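Myo-inositol phosphohydrolase (Mitsuokella multacida, PDB 4WU3) probably removes phosphate groups from inositol phosphates such as phytate, using a fold related to the protein tyrosine phosphatases. Local coordinates at residues A49-R54 and H241-M246; S170-D175 and N179-P184. The protein carries 2 engineered substitutions. All coordinates share one frame; numbering follows the deposited sequence.

Contact 1. Residues A49-R54 and H241-M246. Engineered in segment 241-246: Ser242 (natural residue Cys). With PO4 (phosphate ion), chain G.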
ATOM      1  N   ALA A  49      11.190  17.182 -12.746  1.00 15.30           N
ATOM      2  CA  ALA A  49      12.211  17.365 -13.768  1.00 14.23           C
ATOM      3  C   ALA A  49      11.741  16.924 -15.141  1.00 13.45           C
ATOM      4  O   ALA A  49      11.190  15.834 -15.307  1.00 12.32           O
ATOM      5  CB  ALA A  49      13.474  16.626 -13.378  1.00 13.75           C
ATOM      6  N   LEU A  50      11.954  17.780 -16.135  1.00 12.85           N
ATOM      7  CA  LEU A  50      11.631  17.417 -17.503  1.00 11.68           C
ATOM      8  C   LEU A  50      12.762  16.547 -17.966  1.00 11.13           C
ATOM      9  O   LEU A  50      13.909  16.966 -17.916  1.00 10.87           O
ATOM     10  CB  LEU A  50      11.500  18.652 -18.392  1.00 12.00           C
ATOM     11  CG  LEU A  50      11.255  18.415 -19.891  1.00 12.26           C
ATOM     12  CD1 LEU A  50      10.035  17.538 -20.132  1.00 12.73           C
ATOM     13  CD2 LEU A  50      11.088  19.738 -20.625  1.00 12.72           C
ATOM     14  N   LYS A  51      12.452  15.329 -18.402  1.00 10.95           N
ATOM     15  CA  LYS A  51      13.496  14.423 -18.849  1.00 10.91           C
ATOM     16  C   LYS A  51      13.091  13.632 -20.079  1.00 11.32           C
ATOM     17  O   LYS A  51      11.920  13.594 -20.466  1.00 11.45           O
ATOM     18  CB  LYS A  51      13.920  13.481 -17.721  1.00 10.78           C
ATOM     19  CG  LYS A  51      12.799  12.625 -17.165  1.00 11.44           C
ATOM     20  CD  LYS A  51      12.592  11.349 -17.956  1.00 11.33           C
ATOM     21  CE  LYS A  51      11.928  10.304 -17.064  1.00 11.85           C
ATOM     22  NZ  LYS A  51      11.585   9.056 -17.787  1.00 11.22           N
ATOM     23  N   ILE A  52      14.093  13.003 -20.682  1.00 11.02           N
ATOM     24  CA  ILE A  52      13.924  12.219 -21.887  1.00 10.74           C
ATOM     25  C   ILE A  52      13.422  10.812 -21.549  1.00 10.69           C
ATOM     26  O   ILE A  52      14.017  10.114 -20.739  1.00 11.25           O
ATOM     27  CB  ILE A  52      15.259  12.161 -22.661  1.00 11.43           C
ATOM     28  CG1 ILE A  52      15.632  13.560 -23.170  1.00 11.92           C
ATOM     29  CG2 ILE A  52      15.189  11.180 -23.821  1.00 11.82           C
ATOM     30  CD1 ILE A  52      17.038  13.676 -23.725  1.00 12.64           C
ATOM     31  N   ASP A  53      12.307  10.418 -22.161  1.00 10.31           N
ATOM     32  CA  ASP A  53      11.759   9.080 -21.993  1.00 10.68           C
ATOM     33  C   ASP A  53      12.367   8.148 -23.039  1.00 12.44           C
ATOM     34  O   ASP A  53      12.901   7.082 -22.713  1.00 12.25           O
ATOM     35  CB  ASP A  53      10.232   9.092 -22.180  1.00 10.79           C
ATOM     36  CG  ASP A  53       9.484   9.812 -21.065  1.00 10.08           C
ATOM     37  OD1 ASP A  53       9.999   9.916 -19.937  1.00  9.32           O
ATOM     38  OD2 ASP A  53       8.348  10.263 -21.329  1.00 10.61           O
ATOM     39  N   ARG A  54      12.253   8.559 -24.306  1.00 13.52           N
ATOM     40  CA  ARG A  54      12.760   7.790 -25.440  1.00 12.44           C
ATOM     41  C   ARG A  54      13.433   8.698 -26.468  1.00 11.87           C
ATOM     42  O   ARG A  54      12.798   9.577 -27.049  1.00  9.45           O
ATOM     43  CB  ARG A  54      11.627   7.034 -26.143  1.00 12.92           C
ATOM     44  CG  ARG A  54      10.783   6.132 -25.248  1.00 13.10           C
ATOM     45  CD  ARG A  54      11.609   5.025 -24.632  1.00 12.21           C
ATOM     46  NE  ARG A  54      12.031   4.077 -25.651  1.00 12.90           N
ATOM     47  CZ  ARG A  54      12.812   3.030 -25.424  1.00 12.65           C
ATOM     48  NH1 ARG A  54      13.261   2.777 -24.209  1.00 12.34           N
ATOM     49  NH2 ARG A  54      13.130   2.226 -26.421  1.00 15.22           N
ATOM     50  N   HIS A 241       0.483   0.683 -23.513  1.00  6.92           N
ATOM     51  CA  HIS A 241       1.788   1.088 -23.028  1.00  6.97           C
ATOM     52  C   HIS A 241       1.724   1.982 -21.782  1.00  7.05           C
ATOM     53  O   HIS A 241       0.739   2.692 -21.532  1.00  5.95           O
ATOM     54  CB  HIS A 241       2.571   1.773 -24.144  1.00  7.15           C
ATOM     55  CG  HIS A 241       2.330   3.241 -24.229  1.00  7.29           C
ATOM     56  ND1 HIS A 241       2.996   4.147 -23.430  1.00  8.19           N
ATOM     57  CD2 HIS A 241       1.497   3.963 -25.010  1.00  7.34           C
ATOM     58  CE1 HIS A 241       2.575   5.365 -23.713  1.00  8.34           C
ATOM     59  NE2 HIS A 241       1.665   5.279 -24.667  1.00  8.20           N
ATOM     60  N   SER A 242       2.796   1.924 -21.005  1.00  7.36           N
ATOM     61  CA  SER A 242       2.958   2.755 -19.834  1.00  8.01           C
ATOM     62  C   SER A 242       4.317   3.449 -19.980  1.00  8.92           C
ATOM     63  O   SER A 242       4.655   3.891 -21.090  1.00  9.78           O
ATOM     64  CB  SER A 242       2.875   1.893 -18.582  1.00  8.59           C
ATOM     65  OG  SER A 242       3.493   0.627 -18.792  1.00  8.77           O
ATOM     66  N   TYR A 243       5.099   3.565 -18.905  1.00  8.57           N
ATOM     67  CA  TYR A 243       6.468   4.042 -19.081  1.00  7.89           C
ATOM     68  C   TYR A 243       7.407   2.900 -19.489  1.00  8.04           C
ATOM     69  O   TYR A 243       8.067   2.974 -20.532  1.00  7.49           O
ATOM     70  CB  TYR A 243       7.032   4.775 -17.860  1.00  7.88           C
ATOM     71  CG  TYR A 243       8.483   5.137 -18.113  1.00  8.46           C
ATOM     72  CD1 TYR A 243       8.817   6.098 -19.063  1.00  8.50           C
ATOM     73  CD2 TYR A 243       9.512   4.460 -17.485  1.00  9.09           C
ATOM     74  CE1 TYR A 243      10.127   6.400 -19.345  1.00  8.92           C
ATOM     75  CE2 TYR A 243      10.842   4.761 -17.760  1.00  9.53           C
ATOM     76  CZ  TYR A 243      11.140   5.731 -18.690  1.00  9.88           C
ATOM     77  OH  TYR A 243      12.456   6.038 -18.979  1.00 11.43           O
ATOM     78  N   ALA A 244       7.448   1.838 -18.688  1.00  8.01           N
ATOM     79  CA  ALA A 244       8.435   0.787 -18.885  1.00  8.90           C
ATOM     80  C   ALA A 244       7.862  -0.425 -19.617  1.00 10.22           C
ATOM     81  O   ALA A 244       8.600  -1.313 -20.030  1.00 12.49           O
ATOM     82  CB  ALA A 244       9.013   0.369 -17.544  1.00  9.28           C
ATOM     83  N   GLY A 245       6.546  -0.456 -19.790  1.00 10.44           N
ATOM     84  CA  GLY A 245       5.885  -1.592 -20.396  1.00  9.93           C
ATOM     85  C   GLY A 245       5.941  -2.794 -19.473  1.00 10.51           C
ATOM     86  O   GLY A 245       5.847  -3.955 -19.916  1.00  9.13           O
ATOM     87  N   MET A 246       6.080  -2.507 -18.181  1.00  9.70           N
ATOM     88  CA  MET A 246       6.163  -3.546 -17.163  1.00  9.43           C
ATOM     89  C   MET A 246       4.861  -3.684 -16.372  1.00  8.74           C
ATOM     90  O   MET A 246       3.994  -4.454 -16.767  1.00  9.53           O
ATOM     91  CB  MET A 246       7.358  -3.283 -16.242  1.00 10.12           C
ATOM     92  CG  MET A 246       8.680  -3.419 -16.984  1.00 11.65           C
ATOM     93  SD  MET A 246      10.161  -3.155 -15.986  1.00 13.07           S
ATOM     94  CE  MET A 246      10.111  -4.630 -14.970  1.00 12.64           C
TER
HETATM   95  P   PO4 G 703       5.265   0.618 -15.861  1.00 12.76           P
HETATM   96  O1  PO4 G 703       6.345   0.014 -14.996  1.00 11.22           O
HETATM   97  O2  PO4 G 703       5.129  -0.285 -17.067  1.00 11.77           O
HETATM   98  O3  PO4 G 703       5.626   2.019 -16.279  1.00 10.61           O
HETATM   99  O4  PO4 G 703       3.926   0.680 -15.149  1.00 13.39           O
HETATM  100  O   HOH W   1      12.821   4.240 -21.636  1.00 13.15           O
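Lys51 and Asp53 meet one residue of the 241-246 loop, Tyr243. The Lys51 side chain bends at chi2 (86°) and reaches the tyrosine from the opposite direction, ending with NZ 3.4 Å from Tyr243 OH and equally near CE1. The same NZ makes a salt bridge to Asp53 OD1 at 2.8 Å, approaching nearly along the C-O axis of the carboxylate. Asp53 lies obliquely to the ring, OD1 3.6 Å from Tyr243 CE1, with the carboxylate and ring planes 66° apart, while CB sits at the ring edge. Ser135 also binds OD1, and Arg122 pairs with OD2, holding both oxygens. Arg54 reaches the tyrosine through a water that accepts from NH1 and donates to Asp53 O and to Tyr243 OH; that hydroxyl is also hydrogen-bonded to Asp176. Beyond the ring, the loop wraps a phosphate ion: Ala244 N gives O3 a nearly straight bond of 3.0 Å, Met246 N binds O2 at 2.7 Å, and the engineered Ser242, in place of the natural cysteine, hydrogen-bonds O2 through OG. Arg248 NE joins the site; this is the P-loop of a PTP-like phosphatase, the HCX5R signature, running from strand 237-241 into helix 247-261.

Contact 2. Residues S170-D175 and N179-P184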
ATOM      1  N   SER A 170      17.673  22.413 -22.529  1.00 14.41           N
ATOM      2  CA  SER A 170      18.449  21.456 -21.768  1.00 16.26           C
ATOM      3  C   SER A 170      17.467  20.496 -21.107  1.00 15.94           C
ATOM      4  O   SER A 170      16.620  20.920 -20.333  1.00 19.65           O
ATOM      5  CB  SER A 170      19.300  22.177 -20.715  1.00 16.26           C
ATOM      6  OG  SER A 170      20.185  21.277 -20.070  1.00 15.43           O
ATOM      7  N   ILE A 171      17.553  19.210 -21.438  1.00 16.87           N
ATOM      8  CA  ILE A 171      16.607  18.216 -20.901  1.00 15.13           C
ATOM      9  C   ILE A 171      17.363  17.083 -20.231  1.00 13.68           C
ATOM     10  O   ILE A 171      18.300  16.511 -20.810  1.00 10.59           O
ATOM     11  CB  ILE A 171      15.754  17.577 -21.996  1.00 15.49           C
ATOM     12  CG1 ILE A 171      15.095  18.640 -22.873  1.00 16.97           C
ATOM     13  CG2 ILE A 171      14.703  16.672 -21.377  1.00 15.49           C
ATOM     14  CD1 ILE A 171      13.824  19.216 -22.307  1.00 18.17           C
ATOM     15  N   TYR A 172      16.950  16.751 -19.014  1.00 13.24           N
ATOM     16  CA  TYR A 172      17.647  15.723 -18.248  1.00 13.45           C
ATOM     17  C   TYR A 172      17.559  14.381 -18.976  1.00 12.80           C
ATOM     18  O   TYR A 172      16.582  14.093 -19.676  1.00 11.61           O
ATOM     19  CB  TYR A 172      17.080  15.594 -16.820  1.00 13.05           C
ATOM     20  CG  TYR A 172      17.398  16.752 -15.894  1.00 12.90           C
ATOM     21  CD1 TYR A 172      18.650  16.886 -15.312  1.00 13.18           C
ATOM     22  CD2 TYR A 172      16.427  17.700 -15.580  1.00 13.39           C
ATOM     23  CE1 TYR A 172      18.935  17.941 -14.460  1.00 13.75           C
ATOM     24  CE2 TYR A 172      16.699  18.756 -14.733  1.00 14.22           C
ATOM     25  CZ  TYR A 172      17.955  18.872 -14.175  1.00 15.13           C
ATOM     26  OH  TYR A 172      18.220  19.922 -13.328  1.00 14.56           O
ATOM     27  N   ARG A 173      18.596  13.573 -18.816  1.00 13.13           N
ATOM     28  CA  ARG A 173      18.564  12.193 -19.257  1.00 13.59           C
ATOM     29  C   ARG A 173      18.088  11.331 -18.095  1.00 13.40           C
ATOM     30  O   ARG A 173      17.797  11.841 -17.013  1.00 11.82           O
ATOM     31  CB  ARG A 173      19.938  11.751 -19.751  1.00 15.78           C
ATOM     32  CG  ARG A 173      20.221  12.228 -21.168  1.00 17.40           C
ATOM     33  CD  ARG A 173      21.645  11.931 -21.601  1.00 19.69           C
ATOM     34  NE  ARG A 173      22.599  12.844 -20.973  1.00 22.62           N
ATOM     35  CZ  ARG A 173      23.889  12.929 -21.298  1.00 27.10           C
ATOM     36  NH1 ARG A 173      24.396  12.151 -22.249  1.00 25.37           N
ATOM     37  NH2 ARG A 173      24.673  13.802 -20.666  1.00 25.96           N
ATOM     38  N   PHE A 174      17.980  10.029 -18.325  1.00 14.04           N
ATOM     39  CA  PHE A 174      17.304   9.169 -17.375  1.00 14.28           C
ATOM     40  C   PHE A 174      17.838   7.759 -17.442  1.00 14.13           C
ATOM     41  O   PHE A 174      18.070   7.234 -18.523  1.00 13.62           O
ATOM     42  CB  PHE A 174      15.807   9.151 -17.671  1.00 13.75           C
ATOM     43  CG  PHE A 174      14.975   8.582 -16.559  1.00 13.86           C
ATOM     44  CD1 PHE A 174      14.751   9.317 -15.400  1.00 14.17           C
ATOM     45  CD2 PHE A 174      14.403   7.323 -16.670  1.00 15.13           C
ATOM     46  CE1 PHE A 174      13.980   8.804 -14.373  1.00 14.56           C
ATOM     47  CE2 PHE A 174      13.621   6.807 -15.646  1.00 14.97           C
ATOM     48  CZ  PHE A 174      13.408   7.547 -14.498  1.00 15.06           C
ATOM     49  N   ASP A 175      18.027   7.161 -16.271  1.00 16.76           N
ATOM     50  CA  ASP A 175      18.451   5.775 -16.161  1.00 19.97           C
ATOM     51  C   ASP A 175      17.255   4.892 -15.837  1.00 18.84           C
ATOM     52  O   ASP A 175      16.664   5.008 -14.765  1.00 17.54           O
ATOM     53  CB  ASP A 175      19.493   5.606 -15.056  1.00 22.08           C
ATOM     54  CG  ASP A 175      19.983   4.168 -14.949  1.00 26.49           C
ATOM     55  OD1 ASP A 175      20.474   3.627 -15.962  1.00 36.23           O
ATOM     56  OD2 ASP A 175      19.862   3.573 -13.866  1.00 28.34           O
ATOM     57  N   ASN A 179      15.768   4.207 -12.259  1.00 22.43           N
ATOM     58  CA  ASN A 179      14.762   5.271 -12.324  1.00 22.67           C
ATOM     59  C   ASN A 179      15.235   6.538 -11.612  1.00 20.98           C
ATOM     60  O   ASN A 179      14.588   7.030 -10.682  1.00 16.36           O
ATOM     61  CB  ASN A 179      13.412   4.805 -11.757  1.00 24.50           C
ATOM     62  CG  ASN A 179      12.700   3.813 -12.665  1.00 27.49           C
ATOM     63  OD1 ASN A 179      11.981   2.938 -12.190  1.00 36.27           O
ATOM     64  ND2 ASN A 179      12.896   3.942 -13.972  1.00 29.43           N
ATOM     65  N   VAL A 180      16.378   7.055 -12.065  1.00 20.39           N
ATOM     66  CA  VAL A 180      16.911   8.316 -11.564  1.00 19.49           C
ATOM     67  C   VAL A 180      17.364   9.267 -12.692  1.00 18.48           C
ATOM     68  O   VAL A 180      17.762   8.853 -13.789  1.00 16.19           O
ATOM     69  CB  VAL A 180      18.081   8.105 -10.575  1.00 21.18           C
ATOM     70  CG1 VAL A 180      17.643   7.268  -9.374  1.00 19.49           C
ATOM     71  CG2 VAL A 180      19.274   7.482 -11.283  1.00 23.47           C
ATOM     72  N   ILE A 181      17.289  10.553 -12.377  1.00 17.65           N
ATOM     73  CA  ILE A 181      17.628  11.637 -13.287  1.00 17.50           C
ATOM     74  C   ILE A 181      19.133  11.702 -13.559  1.00 16.96           C
ATOM     75  O   ILE A 181      19.942  11.687 -12.621  1.00 16.29           O
ATOM     76  CB  ILE A 181      17.171  12.978 -12.677  1.00 16.64           C
ATOM     77  CG1 ILE A 181      15.643  13.087 -12.714  1.00 16.98           C
ATOM     78  CG2 ILE A 181      17.810  14.149 -13.404  1.00 18.19           C
ATOM     79  CD1 ILE A 181      15.076  13.188 -14.114  1.00 17.54           C
ATOM     80  N   LEU A 182      19.500  11.783 -14.838  1.00 14.00           N
ATOM     81  CA  LEU A 182      20.900  11.891 -15.235  1.00 14.06           C
ATOM     82  C   LEU A 182      21.182  13.252 -15.873  1.00 15.18           C
ATOM     83  O   LEU A 182      20.259  13.948 -16.297  1.00 13.88           O
ATOM     84  CB  LEU A 182      21.262  10.775 -16.221  1.00 14.63           C
ATOM     85  CG  LEU A 182      20.993   9.329 -15.794  1.00 13.08           C
ATOM     86  CD1 LEU A 182      21.356   8.399 -16.927  1.00 13.45           C
ATOM     87  CD2 LEU A 182      21.781   8.954 -14.551  1.00 13.28           C
ATOM     88  N   SER A 183      22.459  13.620 -15.953  1.00 16.93           N
ATOM     89  CA  SER A 183      22.853  14.937 -16.469  1.00 19.10           C
ATOM     90  C   SER A 183      22.288  15.212 -17.863  1.00 19.34           C
ATOM     91  O   SER A 183      22.191  14.318 -18.702  1.00 19.07           O
ATOM     92  CB  SER A 183      24.377  15.110 -16.454  1.00 20.17           C
ATOM     93  OG  SER A 183      25.012  14.196 -17.323  1.00 20.98           O
ATOM     94  N   PRO A 184      21.909  16.468 -18.107  1.00 19.29           N
ATOM     95  CA  PRO A 184      21.094  16.826 -19.259  1.00 20.03           C
ATOM     96  C   PRO A 184      21.851  16.928 -20.578  1.00 19.63           C
ATOM     97  O   PRO A 184      23.066  17.068 -20.590  1.00 20.39           O
ATOM     98  CB  PRO A 184      20.531  18.196 -18.865  1.00 19.53           C
ATOM     99  CG  PRO A 184      21.548  18.772 -17.947  1.00 20.67           C
ATOM    100  CD  PRO A 184      22.138  17.607 -17.203  1.00 19.98           C
TER
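Ser183 O is gripped by the Arg173 guanidinium. Arg173 NE donates to Ser183 O at 2.7 Å; the oxygen lies near the guanidinium plane and is met almost along its C=O direction, and NH2 adds a weak second bond to it. The bend at chi3 (-75°) curls the arginine round Ser183 O, with CB, CG and CD also close to that oxygen. In the ladder itself, Arg173 and Leu182 form an antiparallel hydrogen-bonded pair, with Leu182 N 2.8 Å from Arg173 O. Asp175 N closes a straight bond of 3.0 Å on Val180 O. Farther on, Asp175 O takes only weak bonds from Asn179 N and Val180 N, the two residues that make a G1 beta bulge with it; its carboxylate is held by Lys178 N in the turn.

Next to Ile181, the Tyr172 ring has Ile181 CG2 3.4 Å from CD1 and Leu182 O at its edge. Phe174 stands with CG anti to its backbone N (chi1 -165°), which carries the ring across to the bulge, CD1 beside Val180 O and CZ beside Asn179 CA. Asn179 ND2 comes to the Phe174 ring edge, 3.4 Å from CE2, with ring and amide planes 24° apart, and Ile181 CD1 also meets the edge. The face carrying Arg173 is lined by Leu182, whose CD1 lies 3.8 Å from Asp175 CB. At the other end, Pro184 CB packs against Ser170 OG. Without an N-H, Pro184 cannot donate to the facing strand, and the Arg173 guanidinium supplies a side-chain link to the carbonyl just before it.

How the contacts relate
Contact 1 is small and buried, and contact 2 is a larger hairpin interface near the surface; their centres lie 12 Å apart. In sequence, both hairpin strands fall between the two segments of contact 1. Strand 49-54 joins them: Ile52 N to Tyr172 O and Leu50 O to Tyr172 N are probable hydrogen bonds, while Leu50 CD2 packs on Ile171 CD1. Phe174 adds a second link, making a cation-pi contact with Lys51 and touching Tyr243 OH through CD2. Their chemistry differs accordingly. Side-chain charges, one tyrosine and a water carry contact 1 beside the phosphate loop, whereas backbone bonds, apolar packing and one arginine-to-carbonyl link hold the hairpin.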